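Local coordinates for protein Blo t 1 allergen (Blomia tropicalis, PDB 5JT8) that probably acts as a papain-family cysteine protease, here still carrying its inhibitory propeptide, and is known as a mite allergen, at residues Leu56-Glu61 against Phe261-Asn266; Phe94-Met99 against Ser184-Glu189; Thr169-Arg172 against Tyr177-Asn180. All blocks are in the same frame, centred on the assembly; numbering follows the deposited sequence.

Interaction 1. Residues Leu56-Glu61 against Phe261-Asn266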
ATOM      1  N   LEU A  56     -21.316  -7.588   1.433  1.00 67.53           N
ATOM      2  CA  LEU A  56     -21.625  -8.704   0.544  1.00 67.68           C
ATOM      3  C   LEU A  56     -22.646  -8.267  -0.487  1.00 65.52           C
ATOM      4  O   LEU A  56     -22.591  -8.673  -1.650  1.00 64.60           O
ATOM      5  CB  LEU A  56     -22.155  -9.906   1.319  1.00 69.90           C
ATOM      6  CG  LEU A  56     -22.484 -11.088   0.400  1.00 71.84           C
ATOM      7  CD1 LEU A  56     -21.230 -11.600  -0.295  1.00 75.18           C
ATOM      8  CD2 LEU A  56     -23.162 -12.199   1.157  1.00 71.18           C
ATOM      9  N   LYS A  57     -23.582  -7.434  -0.048  1.00 68.21           N
ATOM     10  CA  LYS A  57     -24.564  -6.853  -0.951  1.00 70.86           C
ATOM     11  C   LYS A  57     -23.868  -6.035  -2.049  1.00 69.93           C
ATOM     12  O   LYS A  57     -24.161  -6.199  -3.236  1.00 69.85           O
ATOM     13  CB  LYS A  57     -25.550  -5.984  -0.172  1.00 70.85           C
ATOM     14  CG  LYS A  57     -26.733  -5.507  -0.980  1.00 74.73           C
ATOM     15  CD  LYS A  57     -27.619  -4.586  -0.155  1.00 80.99           C
ATOM     16  CE  LYS A  57     -28.918  -4.257  -0.872  1.00 84.12           C
ATOM     17  NZ  LYS A  57     -29.839  -3.496   0.018  1.00 87.71           N
ATOM     18  N   TRP A  58     -22.938  -5.168  -1.653  1.00 66.22           N
ATOM     19  CA  TRP A  58     -22.205  -4.352  -2.622  1.00 63.85           C
ATOM     20  C   TRP A  58     -21.414  -5.215  -3.606  1.00 61.57           C
ATOM     21  O   TRP A  58     -21.311  -4.880  -4.784  1.00 63.32           O
ATOM     22  CB  TRP A  58     -21.253  -3.375  -1.922  1.00 59.18           C
ATOM     23  CG  TRP A  58     -20.645  -2.388  -2.880  1.00 59.16           C
ATOM     24  CD1 TRP A  58     -21.095  -1.124  -3.153  1.00 59.34           C
ATOM     25  CD2 TRP A  58     -19.498  -2.591  -3.716  1.00 54.75           C
ATOM     26  NE1 TRP A  58     -20.295  -0.528  -4.097  1.00 51.84           N
ATOM     27  CE2 TRP A  58     -19.308  -1.407  -4.461  1.00 54.88           C
ATOM     28  CE3 TRP A  58     -18.609  -3.655  -3.901  1.00 52.58           C
ATOM     29  CZ2 TRP A  58     -18.269  -1.261  -5.377  1.00 55.37           C
ATOM     30  CZ3 TRP A  58     -17.581  -3.510  -4.808  1.00 54.55           C
ATOM     31  CH2 TRP A  58     -17.418  -2.319  -5.537  1.00 57.98           C
ATOM     32  N   VAL A  59     -20.853  -6.317  -3.110  1.00 58.88           N
ATOM     33  CA  VAL A  59     -20.034  -7.206  -3.927  1.00 56.01           C
ATOM     34  C   VAL A  59     -20.860  -7.885  -5.013  1.00 59.84           C
ATOM     35  O   VAL A  59     -20.511  -7.828  -6.189  1.00 61.02           O
ATOM     36  CB  VAL A  59     -19.334  -8.290  -3.069  1.00 52.79           C
ATOM     37  CG1 VAL A  59     -18.727  -9.373  -3.955  1.00 48.86           C
ATOM     38  CG2 VAL A  59     -18.263  -7.668  -2.188  1.00 50.24           C
ATOM     39  N   GLU A  60     -21.960  -8.518  -4.628  1.00 66.19           N
ATOM     40  CA  GLU A  60     -22.758  -9.258  -5.597  1.00 75.89           C
ATOM     41  C   GLU A  60     -23.365  -8.340  -6.665  1.00 76.47           C
ATOM     42  O   GLU A  60     -23.470  -8.721  -7.833  1.00 73.84           O
ATOM     43  CB  GLU A  60     -23.861 -10.054  -4.893  1.00 82.66           C
ATOM     44  CG  GLU A  60     -24.551 -11.097  -5.781  1.00 95.79           C
ATOM     45  CD  GLU A  60     -23.633 -11.692  -6.851  1.00103.61           C
ATOM     46  OE1 GLU A  60     -22.577 -12.270  -6.500  1.00106.35           O
ATOM     47  OE2 GLU A  60     -23.972 -11.582  -8.050  1.00104.60           O
ATOM     48  N   GLU A  61     -23.744  -7.129  -6.274  1.00 76.58           N
ATOM     49  CA  GLU A  61     -24.345  -6.201  -7.225  1.00 78.53           C
ATOM     50  C   GLU A  61     -23.323  -5.606  -8.185  1.00 74.52           C
ATOM     51  O   GLU A  61     -23.686  -5.128  -9.259  1.00 75.25           O
ATOM     52  CB  GLU A  61     -25.081  -5.076  -6.495  1.00 82.76           C
ATOM     53  CG  GLU A  61     -26.334  -5.530  -5.759  1.00 90.86           C
ATOM     54  CD  GLU A  61     -27.041  -4.384  -5.057  1.00 95.64           C
ATOM     55  OE1 GLU A  61     -27.442  -3.415  -5.740  1.00100.21           O
ATOM     56  OE2 GLU A  61     -27.196  -4.452  -3.822  1.00 94.09           O
ATOM     57  N   PHE A 261     -11.944  -0.146  -4.996  1.00 33.03           N
ATOM     58  CA  PHE A 261     -10.576  -0.561  -4.736  1.00 38.39           C
ATOM     59  C   PHE A 261     -10.544  -1.595  -3.614  1.00 40.26           C
ATOM     60  O   PHE A 261      -9.842  -2.606  -3.703  1.00 39.46           O
ATOM     61  CB  PHE A 261      -9.686   0.630  -4.376  1.00 31.04           C
ATOM     62  CG  PHE A 261      -8.254   0.248  -4.205  1.00 36.09           C
ATOM     63  CD1 PHE A 261      -7.419   0.137  -5.314  1.00 34.82           C
ATOM     64  CD2 PHE A 261      -7.751  -0.067  -2.950  1.00 30.30           C
ATOM     65  CE1 PHE A 261      -6.101  -0.239  -5.169  1.00 34.17           C
ATOM     66  CE2 PHE A 261      -6.440  -0.457  -2.797  1.00 32.96           C
ATOM     67  CZ  PHE A 261      -5.608  -0.537  -3.904  1.00 36.12           C
ATOM     68  N   ARG A 262     -11.317  -1.327  -2.564  1.00 41.72           N
ATOM     69  CA  ARG A 262     -11.432  -2.214  -1.401  1.00 46.47           C
ATOM     70  C   ARG A 262     -11.653  -3.678  -1.767  1.00 43.57           C
ATOM     71  O   ARG A 262     -10.978  -4.580  -1.255  1.00 39.86           O
ATOM     72  CB  ARG A 262     -12.578  -1.730  -0.511  1.00 55.23           C
ATOM     73  CG  ARG A 262     -12.766  -2.470   0.786  1.00 56.56           C
ATOM     74  CD  ARG A 262     -13.792  -1.739   1.649  1.00 55.05           C
ATOM     75  NE  ARG A 262     -14.165  -2.520   2.821  1.00 55.72           N
ATOM     76  CZ  ARG A 262     -15.034  -2.123   3.743  1.00 53.46           C
ATOM     77  NH1 ARG A 262     -15.629  -0.940   3.638  1.00 47.73           N
ATOM     78  NH2 ARG A 262     -15.307  -2.916   4.770  1.00 58.17           N
ATOM     79  N   ASN A 263     -12.590  -3.912  -2.672  1.00 43.88           N
ATOM     80  CA  ASN A 263     -12.993  -5.276  -2.988  1.00 41.87           C
ATOM     81  C   ASN A 263     -12.448  -5.786  -4.298  1.00 43.39           C
ATOM     82  O   ASN A 263     -12.885  -6.829  -4.783  1.00 37.85           O
ATOM     83  CB  ASN A 263     -14.512  -5.371  -3.004  1.00 37.07           C
ATOM     84  CG  ASN A 263     -15.101  -5.184  -1.638  1.00 41.98           C
ATOM     85  OD1 ASN A 263     -15.070  -6.097  -0.813  1.00 50.09           O
ATOM     86  ND2 ASN A 263     -15.629  -3.994  -1.377  1.00 40.16           N
ATOM     87  N   LEU A 264     -11.490  -5.050  -4.862  1.00 45.29           N
ATOM     88  CA  LEU A 264     -10.925  -5.392  -6.167  1.00 44.00           C
ATOM     89  C   LEU A 264     -10.390  -6.820  -6.232  1.00 43.64           C
ATOM     90  O   LEU A 264      -9.671  -7.258  -5.337  1.00 44.27           O
ATOM     91  CB  LEU A 264      -9.807  -4.411  -6.524  1.00 42.72           C
ATOM     92  CG  LEU A 264      -9.193  -4.518  -7.920  1.00 44.18           C
ATOM     93  CD1 LEU A 264     -10.276  -4.407  -8.985  1.00 42.08           C
ATOM     94  CD2 LEU A 264      -8.143  -3.424  -8.117  1.00 42.43           C
ATOM     95  N   GLY A 265     -10.767  -7.543  -7.287  1.00 38.26           N
ATOM     96  CA  GLY A 265     -10.144  -8.810  -7.634  1.00 42.54           C
ATOM     97  C   GLY A 265      -9.424  -8.673  -8.972  1.00 46.09           C
ATOM     98  O   GLY A 265      -8.612  -7.766  -9.154  1.00 43.89           O
ATOM     99  N   ASN A 266      -9.723  -9.565  -9.914  1.00 43.59           N
ATOM    100  CA  ASN A 266      -9.233  -9.439 -11.286  1.00 49.01           C
ATOM    101  C   ASN A 266      -9.899  -8.290 -12.050  1.00 48.76           C
ATOM    102  O   ASN A 266     -11.029  -7.898 -11.737  1.00 50.06           O
ATOM    103  CB  ASN A 266      -9.460 -10.745 -12.055  1.00 57.85           C
ATOM    104  CG  ASN A 266      -8.467 -11.834 -11.677  1.00 66.75           C
ATOM    105  OD1 ASN A 266      -7.335 -11.853 -12.159  1.00 73.81           O
ATOM    106  ND2 ASN A 266      -8.897 -12.757 -10.825  1.00 66.32           N
TER

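Interaction 2. Residues Phe94-Met99 against Ser184-Glu189. With NAG (2-acetamido-2-deoxy-beta-D-glucopyranose), chain D; NO3 (nitrate ion), chain G.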
ATOM      1  N   PHE A  94      -1.877  15.973   5.597  1.00 51.92           N
ATOM      2  CA  PHE A  94      -1.562  16.243   4.195  1.00 55.27           C
ATOM      3  C   PHE A  94      -0.706  17.497   4.027  1.00 52.07           C
ATOM      4  O   PHE A  94       0.061  17.616   3.070  1.00 51.49           O
ATOM      5  CB  PHE A  94      -2.845  16.391   3.375  1.00 62.31           C
ATOM      6  CG  PHE A  94      -3.797  15.235   3.515  1.00 69.14           C
ATOM      7  CD1 PHE A  94      -3.533  14.018   2.904  1.00 71.72           C
ATOM      8  CD2 PHE A  94      -4.964  15.369   4.251  1.00 72.41           C
ATOM      9  CE1 PHE A  94      -4.414  12.957   3.028  1.00 70.60           C
ATOM     10  CE2 PHE A  94      -5.851  14.310   4.380  1.00 74.69           C
ATOM     11  CZ  PHE A  94      -5.577  13.105   3.764  1.00 75.75           C
ATOM     12  N   THR A  95      -0.850  18.438   4.950  1.00 56.80           N
ATOM     13  CA  THR A  95      -0.018  19.630   4.950  1.00 52.43           C
ATOM     14  C   THR A  95       1.441  19.208   5.118  1.00 48.38           C
ATOM     15  O   THR A  95       2.325  19.653   4.384  1.00 45.86           O
ATOM     16  CB  THR A  95      -0.439  20.603   6.067  1.00 54.54           C
ATOM     17  OG1 THR A  95      -1.842  20.870   5.958  1.00 65.59           O
ATOM     18  CG2 THR A  95       0.315  21.907   5.958  1.00 48.57           C
ATOM     19  N   TYR A  96       1.675  18.314   6.073  1.00 49.19           N
ATOM     20  CA  TYR A  96       3.002  17.766   6.308  1.00 52.54           C
ATOM     21  C   TYR A  96       3.521  17.021   5.068  1.00 50.31           C
ATOM     22  O   TYR A  96       4.675  17.193   4.664  1.00 47.56           O
ATOM     23  CB  TYR A  96       2.975  16.843   7.534  1.00 58.68           C
ATOM     24  CG  TYR A  96       4.231  16.029   7.699  1.00 61.97           C
ATOM     25  CD1 TYR A  96       5.445  16.645   7.980  1.00 65.99           C
ATOM     26  CD2 TYR A  96       4.210  14.646   7.564  1.00 59.09           C
ATOM     27  CE1 TYR A  96       6.603  15.908   8.120  1.00 66.96           C
ATOM     28  CE2 TYR A  96       5.365  13.897   7.703  1.00 58.96           C
ATOM     29  CZ  TYR A  96       6.557  14.534   7.980  1.00 61.59           C
ATOM     30  OH  TYR A  96       7.712  13.806   8.125  1.00 55.36           O
ATOM     31  N   MET A  97       2.653  16.216   4.454  1.00 47.26           N
ATOM     32  CA  MET A  97       3.021  15.440   3.268  1.00 42.04           C
ATOM     33  C   MET A  97       3.304  16.312   2.038  1.00 41.96           C
ATOM     34  O   MET A  97       4.238  16.039   1.301  1.00 42.21           O
ATOM     35  CB  MET A  97       1.923  14.429   2.948  1.00 36.12           C
ATOM     36  CG  MET A  97       1.676  13.459   4.077  1.00 38.98           C
ATOM     37  SD  MET A  97       0.374  12.264   3.733  1.00 51.20           S
ATOM     38  CE  MET A  97       1.155  11.267   2.465  1.00 43.14           C
ATOM     39  N   LYS A  98       2.515  17.365   1.821  1.00 42.19           N
ATOM     40  CA  LYS A  98       2.746  18.242   0.669  1.00 42.37           C
ATOM     41  C   LYS A  98       4.059  19.019   0.771  1.00 42.10           C
ATOM     42  O   LYS A  98       4.732  19.254  -0.237  1.00 42.48           O
ATOM     43  CB  LYS A  98       1.589  19.234   0.494  1.00 44.75           C
ATOM     44  CG  LYS A  98       0.325  18.638  -0.118  1.00 46.73           C
ATOM     45  CD  LYS A  98      -0.861  19.568   0.124  1.00 46.42           C
ATOM     46  CE  LYS A  98      -2.153  18.980  -0.414  1.00 45.90           C
ATOM     47  NZ  LYS A  98      -3.317  19.813   0.025  1.00 55.18           N
ATOM     48  N   MET A  99       4.420  19.416   1.988  1.00 45.25           N
ATOM     49  CA  MET A  99       5.597  20.254   2.210  1.00 49.45           C
ATOM     50  C   MET A  99       6.911  19.581   1.789  1.00 48.76           C
ATOM     51  O   MET A  99       7.859  20.244   1.376  1.00 48.54           O
ATOM     52  CB  MET A  99       5.648  20.662   3.683  1.00 59.86           C
ATOM     53  CG  MET A  99       6.874  21.451   4.094  1.00 65.31           C
ATOM     54  SD  MET A  99       6.720  22.002   5.806  1.00104.19           S
ATOM     55  CE  MET A  99       6.120  20.509   6.600  1.00 68.76           C
ATOM     56  N   SER A 184      -1.420   5.243  11.914  1.00 52.42           N
ATOM     57  CA  SER A 184      -1.217   5.904  10.642  1.00 44.10           C
ATOM     58  C   SER A 184       0.269   6.184  10.529  1.00 38.35           C
ATOM     59  O   SER A 184       0.979   6.172  11.535  1.00 40.02           O
ATOM     60  CB  SER A 184      -2.003   7.205  10.551  1.00 49.43           C
ATOM     61  OG  SER A 184      -1.413   8.199  11.372  1.00 46.80           O
ATOM     62  N   GLY A 185       0.747   6.448   9.318  1.00 33.31           N
ATOM     63  CA  GLY A 185       2.166   6.672   9.131  1.00 32.29           C
ATOM     64  C   GLY A 185       2.553   7.163   7.755  1.00 29.87           C
ATOM     65  O   GLY A 185       1.718   7.327   6.869  1.00 30.62           O
ATOM     66  N   TYR A 186       3.846   7.406   7.595  1.00 38.43           N
ATOM     67  CA  TYR A 186       4.382   8.025   6.402  1.00 36.44           C
ATOM     68  C   TYR A 186       5.508   7.168   5.902  1.00 32.35           C
ATOM     69  O   TYR A 186       6.410   6.845   6.661  1.00 28.50           O
ATOM     70  CB  TYR A 186       4.857   9.439   6.710  1.00 33.79           C
ATOM     71  CG  TYR A 186       3.782  10.246   7.387  1.00 36.29           C
ATOM     72  CD1 TYR A 186       2.748  10.800   6.645  1.00 37.79           C
ATOM     73  CD2 TYR A 186       3.775  10.434   8.769  1.00 43.44           C
ATOM     74  CE1 TYR A 186       1.743  11.530   7.247  1.00 41.14           C
ATOM     75  CE2 TYR A 186       2.764  11.171   9.387  1.00 42.66           C
ATOM     76  CZ  TYR A 186       1.752  11.715   8.615  1.00 43.89           C
ATOM     77  OH  TYR A 186       0.735  12.446   9.186  1.00 49.58           O
ATOM     78  N   SER A 187       5.436   6.764   4.639  1.00 28.43           N
ATOM     79  CA  SER A 187       6.488   5.942   4.068  1.00 28.68           C
ATOM     80  C   SER A 187       7.785   6.754   3.992  1.00 25.64           C
ATOM     81  O   SER A 187       8.864   6.193   4.050  1.00 29.08           O
ATOM     82  CB  SER A 187       6.094   5.410   2.667  1.00 36.56           C
ATOM     83  OG  SER A 187       5.061   4.418   2.710  1.00 31.77           O
ATOM     84  N   THR A 188       7.687   8.073   3.838  1.00 28.54           N
ATOM     85  CA  THR A 188       8.894   8.903   3.791  1.00 27.36           C
ATOM     86  C   THR A 188       9.640   8.811   5.125  1.00 23.70           C
ATOM     87  O   THR A 188      10.863   8.698   5.162  1.00 27.17           O
ATOM     88  CB  THR A 188       8.583  10.385   3.486  1.00 26.34           C
ATOM     89  OG1 THR A 188       7.542  10.831   4.356  1.00 31.82           O
ATOM     90  CG2 THR A 188       8.140  10.556   2.023  1.00 23.67           C
ATOM     91  N   GLU A 189       8.879   8.830   6.207  1.00 23.74           N
ATOM     92  CA  GLU A 189       9.442   8.682   7.525  1.00 25.69           C
ATOM     93  C   GLU A 189      10.082   7.311   7.666  1.00 33.62           C
ATOM     94  O   GLU A 189      11.129   7.182   8.297  1.00 31.03           O
ATOM     95  CB  GLU A 189       8.375   8.899   8.575  1.00 26.14           C
ATOM     96  CG  GLU A 189       7.925  10.366   8.723  1.00 39.13           C
ATOM     97  CD  GLU A 189       9.015  11.290   9.270  1.00 35.78           C
ATOM     98  OE1 GLU A 189       9.818  11.804   8.469  1.00 39.87           O
ATOM     99  OE2 GLU A 189       9.069  11.513  10.501  1.00 42.35           O
TER
HETATM  100  C1  NAG D 401       0.600  19.326  10.153  1.00 66.73           C
HETATM  101  C2  NAG D 401       0.339  19.973  11.527  1.00 72.17           C
HETATM  102  C3  NAG D 401       0.709  21.462  11.502  1.00 74.85           C
HETATM  103  C4  NAG D 401       2.108  21.669  10.947  1.00 71.56           C
HETATM  104  C5  NAG D 401       2.217  20.991   9.587  1.00 70.55           C
HETATM  105  C6  NAG D 401       3.592  21.112   8.972  1.00 71.41           C
HETATM  106  C7  NAG D 401      -1.509  18.715  12.553  1.00 79.82           C
HETATM  107  C8  NAG D 401      -2.974  18.711  12.866  1.00 71.51           C
HETATM  108  N2  NAG D 401      -1.047  19.802  11.917  1.00 77.60           N
HETATM  109  O3  NAG D 401       0.639  21.994  12.822  1.00 78.91           O
HETATM  110  O4  NAG D 401       2.400  23.057  10.808  1.00 70.53           O
HETATM  111  O5  NAG D 401       1.940  19.591   9.739  1.00 65.20           O
HETATM  112  O6  NAG D 401       4.457  20.072   9.406  1.00 74.83           O
HETATM  113  O7  NAG D 401      -0.770  17.784  12.859  1.00 85.48           O
HETATM  114  N   NO3 G 404       4.570   9.330   2.429  1.00 56.17           N
HETATM  115  O1  NO3 G 404       5.081   8.234   2.059  1.00 63.20           O
HETATM  116  O2  NO3 G 404       4.614   9.629   3.649  1.00 47.53           O
HETATM  117  O3  NO3 G 404       4.032  10.117   1.588  1.00 58.35           O
HETATM  118  O   HOH W   1       8.849  12.583   5.956  1.00 36.52           O

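Interaction 3. Residues Thr169-Arg172 against Tyr177-Asn180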
ATOM      1  N   THR A 169       9.599   4.085  14.638  1.00 36.85           N
ATOM      2  CA  THR A 169       9.303   5.408  14.079  1.00 37.93           C
ATOM      3  C   THR A 169       8.089   5.990  14.785  1.00 39.92           C
ATOM      4  O   THR A 169       7.602   7.068  14.427  1.00 40.23           O
ATOM      5  CB  THR A 169       9.031   5.384  12.540  1.00 34.35           C
ATOM      6  OG1 THR A 169       7.810   4.688  12.270  1.00 36.80           O
ATOM      7  CG2 THR A 169      10.151   4.714  11.799  1.00 30.18           C
ATOM      8  N   TYR A 170       7.616   5.268  15.801  1.00 41.12           N
ATOM      9  CA  TYR A 170       6.494   5.706  16.621  1.00 38.73           C
ATOM     10  C   TYR A 170       6.818   7.017  17.341  1.00 45.42           C
ATOM     11  O   TYR A 170       7.744   7.072  18.158  1.00 47.14           O
ATOM     12  CB  TYR A 170       6.133   4.620  17.641  1.00 38.75           C
ATOM     13  CG  TYR A 170       4.803   4.835  18.333  1.00 40.01           C
ATOM     14  CD1 TYR A 170       3.686   5.244  17.621  1.00 42.71           C
ATOM     15  CD2 TYR A 170       4.661   4.607  19.688  1.00 42.32           C
ATOM     16  CE1 TYR A 170       2.468   5.430  18.248  1.00 44.04           C
ATOM     17  CE2 TYR A 170       3.450   4.784  20.320  1.00 49.32           C
ATOM     18  CZ  TYR A 170       2.354   5.197  19.597  1.00 44.23           C
ATOM     19  OH  TYR A 170       1.140   5.376  20.235  1.00 50.36           O
ATOM     20  N   ASN A 171       6.034   8.054  17.048  1.00 44.03           N
ATOM     21  CA  ASN A 171       6.296   9.410  17.553  1.00 52.75           C
ATOM     22  C   ASN A 171       6.515   9.471  19.069  1.00 49.68           C
ATOM     23  O   ASN A 171       7.427  10.154  19.541  1.00 48.15           O
ATOM     24  CB  ASN A 171       5.147  10.345  17.168  1.00 61.57           C
ATOM     25  CG  ASN A 171       5.500  11.817  17.343  1.00 70.21           C
ATOM     26  OD1 ASN A 171       6.535  12.166  17.906  1.00 75.23           O
ATOM     27  ND2 ASN A 171       4.630  12.689  16.852  1.00 74.79           N
ATOM     28  N   ARG A 172       5.694   8.749  19.824  1.00 52.56           N
ATOM     29  CA  ARG A 172       5.835   8.706  21.288  1.00 51.05           C
ATOM     30  C   ARG A 172       7.168   8.098  21.740  1.00 48.76           C
ATOM     31  O   ARG A 172       7.667   8.413  22.819  1.00 49.81           O
ATOM     32  CB  ARG A 172       4.685   7.919  21.912  1.00 51.64           C
ATOM     33  CG  ARG A 172       3.369   8.670  21.979  1.00 52.38           C
ATOM     34  CD  ARG A 172       2.703   8.472  23.357  1.00 58.64           C
ATOM     35  NE  ARG A 172       1.827   7.309  23.380  1.00 58.55           N
ATOM     36  CZ  ARG A 172       1.263   6.810  24.474  1.00 59.96           C
ATOM     37  NH1 ARG A 172       1.478   7.368  25.658  1.00 54.27           N
ATOM     38  NH2 ARG A 172       0.479   5.748  24.377  1.00 64.23           N
ATOM     39  N   TYR A 177      10.665  11.282  14.720  1.00 41.38           N
ATOM     40  CA  TYR A 177       9.837  10.691  13.657  1.00 41.13           C
ATOM     41  C   TYR A 177       8.376  11.069  13.852  1.00 42.82           C
ATOM     42  O   TYR A 177       7.945  11.323  14.973  1.00 41.26           O
ATOM     43  CB  TYR A 177       9.969   9.162  13.621  1.00 34.37           C
ATOM     44  CG  TYR A 177      11.335   8.686  13.194  1.00 35.59           C
ATOM     45  CD1 TYR A 177      11.629   8.469  11.855  1.00 32.71           C
ATOM     46  CD2 TYR A 177      12.336   8.458  14.135  1.00 39.06           C
ATOM     47  CE1 TYR A 177      12.899   8.036  11.457  1.00 34.98           C
ATOM     48  CE2 TYR A 177      13.597   8.028  13.755  1.00 37.32           C
ATOM     49  CZ  TYR A 177      13.870   7.811  12.416  1.00 38.20           C
ATOM     50  OH  TYR A 177      15.125   7.376  12.041  1.00 40.29           O
ATOM     51  N   GLN A 178       7.610  11.066  12.766  1.00 38.69           N
ATOM     52  CA  GLN A 178       6.224  11.539  12.807  1.00 38.19           C
ATOM     53  C   GLN A 178       5.164  10.445  12.674  1.00 40.00           C
ATOM     54  O   GLN A 178       3.973  10.749  12.624  1.00 43.32           O
ATOM     55  CB  GLN A 178       6.003  12.579  11.700  1.00 43.69           C
ATOM     56  CG  GLN A 178       6.763  13.874  11.923  1.00 48.95           C
ATOM     57  CD  GLN A 178       6.377  14.530  13.233  1.00 52.04           C
ATOM     58  OE1 GLN A 178       7.238  14.908  14.040  1.00 55.16           O
ATOM     59  NE2 GLN A 178       5.076  14.658  13.460  1.00 52.10           N
ATOM     60  N   CYS A 179       5.571   9.177  12.636  1.00 37.90           N
ATOM     61  CA  CYS A 179       4.592   8.089  12.469  1.00 40.90           C
ATOM     62  C   CYS A 179       3.785   7.733  13.713  1.00 41.51           C
ATOM     63  O   CYS A 179       4.148   8.082  14.845  1.00 48.14           O
ATOM     64  CB  CYS A 179       5.295   6.832  11.957  1.00 39.85           C
ATOM     65  SG  CYS A 179       6.174   7.159  10.443  1.00 36.38           S
ATOM     66  N   ASN A 180       2.673   7.037  13.493  1.00 38.89           N
ATOM     67  CA  ASN A 180       1.773   6.676  14.585  1.00 41.38           C
ATOM     68  C   ASN A 180       1.472   5.168  14.668  1.00 41.46           C
ATOM     69  O   ASN A 180       0.382   4.751  15.073  1.00 40.34           O
ATOM     70  CB  ASN A 180       0.483   7.495  14.456  1.00 42.42           C
ATOM     71  CG  ASN A 180       0.767   8.989  14.345  1.00 55.49           C
ATOM     72  OD1 ASN A 180       1.000   9.655  15.353  1.00 59.93           O
ATOM     73  ND2 ASN A 180       0.792   9.513  13.112  1.00 60.05           N
TER

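Interaction 1. Residues Leu56-Glu61 against Phe261-Asn266
Asn263 meets two successive residues of helix 42-62, Trp58 and Val59, and all the surface that matters lies among these three side chains. Asn263 has the largest share, then Trp58 and Val59. The backbones stay well apart, with 7.4 Å between Val59 CA and Asn263 CA, so side chains alone bridge the gap.

The amide of Asn263 approaches the six-membered half of the indole: ND2 is 3.9 Å from Trp58 CE3, while Asn263 CB stands 4.0 Å from Trp58 CZ3. Amide and ring planes differ by 29°, a moderate tilt. The indole extends this far because Trp58 CG is anti to its backbone N (chi1 -171°). On the same side of the amide, at its oxygen end, Val59 CG2 comes to 3.8 Å from Asn263 OD1. No hydrogen bond links the segments directly; the amide is instead tethered beside them, ND2 donating to Asn259 O and to Gln55 OE1, one turn before Val59 on the propeptide helix.

By sequence, Val59 and Gln55 fall at the isoleucine and first asparagine positions of the ERFNIN pattern of I29 propeptides, and the partner segment is consistent with the prosegment-binding loop of the papain fold. Trp58 is further confined by a stack with His62 and an edge-to-face pair with Tyr260. Asn263 leaves helix 259-262, which along the chain falls between strands 250-254 and 268-269; its backbone bonds to Ala71, whose near neighbour Ile72 also packs on Val59, and Arg262 reaches the carbonyls of Tyr75 and Met78, so propeptide residues beyond helix 42-62 also hold this turn.

Interaction 2. Residues Phe94-Met99 against Ser184-Glu189
Tyr96 turns its ring edge onto the face of Tyr186 in a T-shaped pair, centroids 5.0 Å apart and planes at 73°. CE2 of Tyr96 stands 3.9 Å above the Tyr186 ring plane, over its centre. At the edge of Tyr186, in its plane, lie Met97 SD, a Met-aromatic contact at 5.1 Å from the centroid, and O2 of a nitrate probably taken from the crystallisation liquor. The edge of Tyr96 has sugar O6 of the glycan and the Glu189 carboxylate.

Tyr96 OH is 2.9 Å from Glu189 OE1, but the angle is too poor for a hydrogen bond; a water 2.7 Å from Tyr96 OH instead joins it to Thr188 OG1. The carboxylate is held by a salt bridge to Lys192, while Tyr186 OH bonds to Asn93 N. A chi1 of 169° swings the Tyr96 ring away from its own backbone N, so that it projects from helix 94-100 toward this cluster.

Helix 94-100 thus lies against the start of helix 187-196, consistent with a propeptide tail covering the protease. Met97 also touches Tyr253 of strand 250-254, Thr188 packs on strand 227-230, and Ser187 meets helix 139-154.

Interaction 3. Residues Thr169-Arg172 against Tyr177-Asn180
Asn171 N donates to Cys179 O across the contact at 2.9 Å, with an N-H...O angle of 156°. Its companion, Cys179 N to Thr169 O, is weak: 3.4 Å and bent to 125°. Thr169 OG1 comes within 3.3 Å of Cys179 CB, yet its hydrogen bond goes to Leu165 O, back in helix 162-168. The Asn171 amide gains no bond from its nearest polar neighbour, since OD1 lies 3.4 Å from Tyr177 O and both are acceptors.

The two segments are the arms of a tight excursion between helices 162-168 and 187-196 in the helical half of the papain fold, flanked by the disulfides Cys168-Cys214 and Cys134-Cys182. Side chains pack around these two backbone bonds. Thr169 CG2 lies over one face of the Tyr177 ring, 4.0 Å from CD1. A chi1 of -167° takes the Tyr170 ring to the side of its own carbonyl, where CD1 stands 3.7 Å from Asn180 C, at the ring edge. Asn171 and Gln178 run side by side; their amide nitrogens, ND2 and NE2, approach to 3.9 Å with no hydrogen bond between them. Beyond the segments, Gln178 N donates to Glu189 OE2, and Asn180 ND2 bonds weakly to Ser184 OG.

How the interactions relate
From the N terminus the chain passes helix 28-34 and then forms helix 42-62, whose end awaits a partner some 200 residues later; interaction 1 therefore encloses the other two. Inside it, helix 94-100 meets residues 184-189 in interaction 2, and within that span interaction 3 closes the shortest loop, 169-172 with 177-180. The three are concentric and none cross. Interactions 2 and 3 adjoin, centres about 11 Å apart, where Glu189 CB packs on Cys179 SG and Tyr186 CE2 rests against Gln178 O. Interaction 1 lies across the chain's centre, its centre about 29 Å from that of interaction 2, so the N-terminal region, probably all propeptide here, meets the protease part at two distant places.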